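Local coordinates for tumor necrosis factor ligand superfamily member 13 (Mus musculus, PDB 1U5X), which acts as a homotrimeric cytokine of the tumor necrosis factor family that binds the receptors TACI and BCMA and takes part in regulating tumor cell growth, at residues F107-H110 / Q111-I115. Residues are numbered along the deposited sequence; the frame is centred on the assembly and turned at random.
Sequences FHLH and QGDII
Asp113 folds its carboxylate back over the turn and takes the backbone N-H of His110 on OD2, with His110 N 2.8 Å from Asp113 OD2 and the N-H...O angle close to straight at 176°. The donor arrives from above the carboxylate plane, 67° out of it. A second bond runs the other way between the same two residues, Asp113 N lying 2.9 Å from His110 O, so the two residues clasp each other through both backbone groups of His110. With CG anti to its own carbonyl carbon (chi1 -82°), the Asp113 carboxylate sits beside the same backbone N that binds His110 O, which lets one residue make both bonds. The same OD2 sits near the plane of the imidazole at its edge, 4.0 Å from His110 CD2; the carboxylate may mildly favour protonation of the ring, although His110 NE2 stays 5.3 Å from Asp113 OD2.

His110 to Asp113 form a type II beta turn, and Gly112 takes the positive phi that favours glycine at its third position. The turn joins strands 99-109 and 114-119 of the jelly roll of APRIL's TNF homology domain, which face each other across the sandwich. Beneath it, Leu109 and Ile115 meet at about a right angle, Ile115 CD1 lying 4.1 Å from both Leu109 CD1 and CD2. Val47 packs on both of these side chains; Gln111 N is bound by Thr50 OG1, and Gly112 O by Arg46.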
ATOM      1  N   PHE A 107       0.425  12.914   4.502  1.00 12.95           N
ATOM      2  CA  PHE A 107       0.544  14.293   4.053  1.00 13.75           C
ATOM      3  C   PHE A 107      -0.207  15.265   4.943  1.00 14.72           C
ATOM      4  O   PHE A 107      -1.256  14.939   5.504  1.00 13.19           O
ATOM      5  CB  PHE A 107      -0.006  14.406   2.633  1.00 13.70           C
ATOM      6  CG  PHE A 107       0.670  13.497   1.670  1.00 15.60           C
ATOM      7  CD1 PHE A 107       1.858  13.873   1.088  1.00 19.16           C
ATOM      8  CD2 PHE A 107       0.126  12.238   1.365  1.00 19.44           C
ATOM      9  CE1 PHE A 107       2.514  13.017   0.224  1.00 20.50           C
ATOM     10  CE2 PHE A 107       0.775  11.388   0.479  1.00 20.66           C
ATOM     11  CZ  PHE A 107       1.965  11.797  -0.086  1.00 18.46           C
ATOM     12  N   HIS A 108       0.355  16.454   5.073  1.00 11.79           N
ATOM     13  CA  HIS A 108      -0.270  17.551   5.791  1.00 13.51           C
ATOM     14  C   HIS A 108      -1.196  18.235   4.797  1.00 17.11           C
ATOM     15  O   HIS A 108      -0.746  18.739   3.757  1.00 16.47           O
ATOM     16  CB  HIS A 108       0.762  18.560   6.247  1.00 15.89           C
ATOM     17  CG  HIS A 108       0.187  19.703   7.032  1.00 16.15           C
ATOM     18  ND1 HIS A 108      -0.237  19.586   8.338  1.00 25.69           N
ATOM     19  CD2 HIS A 108      -0.040  20.987   6.682  1.00 28.00           C
ATOM     20  CE1 HIS A 108      -0.673  20.758   8.767  1.00 23.02           C
ATOM     21  NE2 HIS A 108      -0.572  21.628   7.777  1.00 22.95           N
ATOM     22  N   LEU A 109      -2.487  18.212   5.126  1.00 15.90           N
ATOM     23  CA  LEU A 109      -3.530  18.817   4.324  1.00 17.18           C
ATOM     24  C   LEU A 109      -4.073  19.989   5.123  1.00 16.41           C
ATOM     25  O   LEU A 109      -4.134  19.947   6.355  1.00 16.96           O
ATOM     26  CB  LEU A 109      -4.635  17.776   4.004  1.00 16.40           C
ATOM     27  CG  LEU A 109      -4.172  16.478   3.338  1.00 17.27           C
ATOM     28  CD1 LEU A 109      -5.353  15.564   2.988  1.00 20.16           C
ATOM     29  CD2 LEU A 109      -3.371  16.742   2.118  1.00 17.06           C
ATOM     30  N   HIS A 110      -4.453  21.036   4.407  1.00 15.30           N
ATOM     31  CA  HIS A 110      -4.895  22.308   4.987  1.00 13.40           C
ATOM     32  C   HIS A 110      -6.394  22.475   4.663  1.00 15.32           C
ATOM     33  O   HIS A 110      -6.848  22.109   3.586  1.00 13.83           O
ATOM     34  CB  HIS A 110      -4.071  23.447   4.393  1.00 17.23           C
ATOM     35  CG  HIS A 110      -2.582  23.294   4.556  1.00 23.59           C
ATOM     36  ND1 HIS A 110      -1.800  24.258   5.156  1.00 35.11           N
ATOM     37  CD2 HIS A 110      -1.726  22.326   4.147  1.00 32.13           C
ATOM     38  CE1 HIS A 110      -0.535  23.888   5.121  1.00 33.81           C
ATOM     39  NE2 HIS A 110      -0.462  22.720   4.510  1.00 33.05           N
ATOM     40  N   GLN A 111      -7.182  22.949   5.613  1.00 15.70           N
ATOM     41  CA  GLN A 111      -8.598  23.179   5.334  1.00 14.62           C
ATOM     42  C   GLN A 111      -8.753  24.085   4.111  1.00 11.29           C
ATOM     43  O   GLN A 111      -7.972  25.013   3.916  1.00 12.12           O
ATOM     44  CB  GLN A 111      -9.335  23.752   6.542  1.00 19.86           C
ATOM     45  CG  GLN A 111      -8.866  25.046   7.034  1.00 21.97           C
ATOM     46  CD  GLN A 111      -9.756  25.599   8.157  1.00 26.58           C
ATOM     47  OE1 GLN A 111     -10.936  25.198   8.327  1.00 21.42           O
ATOM     48  NE2 GLN A 111      -9.196  26.509   8.920  1.00 26.97           N
ATOM     49  N   GLY A 112      -9.764  23.801   3.285  1.00 12.60           N
ATOM     50  CA  GLY A 112      -9.943  24.473   2.009  1.00 14.22           C
ATOM     51  C   GLY A 112      -9.280  23.705   0.864  1.00 15.42           C
ATOM     52  O   GLY A 112      -9.586  23.965  -0.287  1.00 15.91           O
ATOM     53  N   ASP A 113      -8.380  22.774   1.168  1.00 14.58           N
ATOM     54  CA  ASP A 113      -7.712  21.969   0.134  1.00 14.32           C
ATOM     55  C   ASP A 113      -8.730  21.165  -0.671  1.00 16.53           C
ATOM     56  O   ASP A 113      -9.776  20.770  -0.130  1.00 13.40           O
ATOM     57  CB  ASP A 113      -6.715  20.991   0.754  1.00 14.43           C
ATOM     58  CG  ASP A 113      -5.376  21.615   1.072  1.00 15.83           C
ATOM     59  OD1 ASP A 113      -5.158  22.820   0.823  1.00 14.80           O
ATOM     60  OD2 ASP A 113      -4.462  20.931   1.576  1.00 19.30           O
ATOM     61  N   ILE A 114      -8.434  20.985  -1.964  1.00 16.29           N
ATOM     62  CA  ILE A 114      -9.157  20.073  -2.857  1.00 13.03           C
ATOM     63  C   ILE A 114      -8.211  18.926  -3.254  1.00 13.48           C
ATOM     64  O   ILE A 114      -7.123  19.191  -3.739  1.00 13.81           O
ATOM     65  CB  ILE A 114      -9.621  20.827  -4.115  1.00 13.65           C
ATOM     66  CG1 ILE A 114     -10.617  21.931  -3.759  1.00 14.53           C
ATOM     67  CG2 ILE A 114     -10.299  19.868  -5.087  1.00 16.08           C
ATOM     68  CD1 ILE A 114     -10.884  22.869  -4.909  1.00 17.31           C
ATOM     69  N   ILE A 115      -8.608  17.678  -3.008  1.00 12.71           N
ATOM     70  CA  ILE A 115      -7.864  16.492  -3.408  1.00 12.65           C
ATOM     71  C   ILE A 115      -8.416  15.932  -4.722  1.00 15.20           C
ATOM     72  O   ILE A 115      -9.625  15.735  -4.847  1.00 14.85           O
ATOM     73  CB  ILE A 115      -7.942  15.416  -2.292  1.00 14.42           C
ATOM     74  CG1 ILE A 115      -7.575  16.015  -0.929  1.00 14.31           C
ATOM     75  CG2 ILE A 115      -7.060  14.183  -2.633  1.00 17.93           C
ATOM     76  CD1 ILE A 115      -6.228  16.674  -0.876  1.00 18.29           C
TER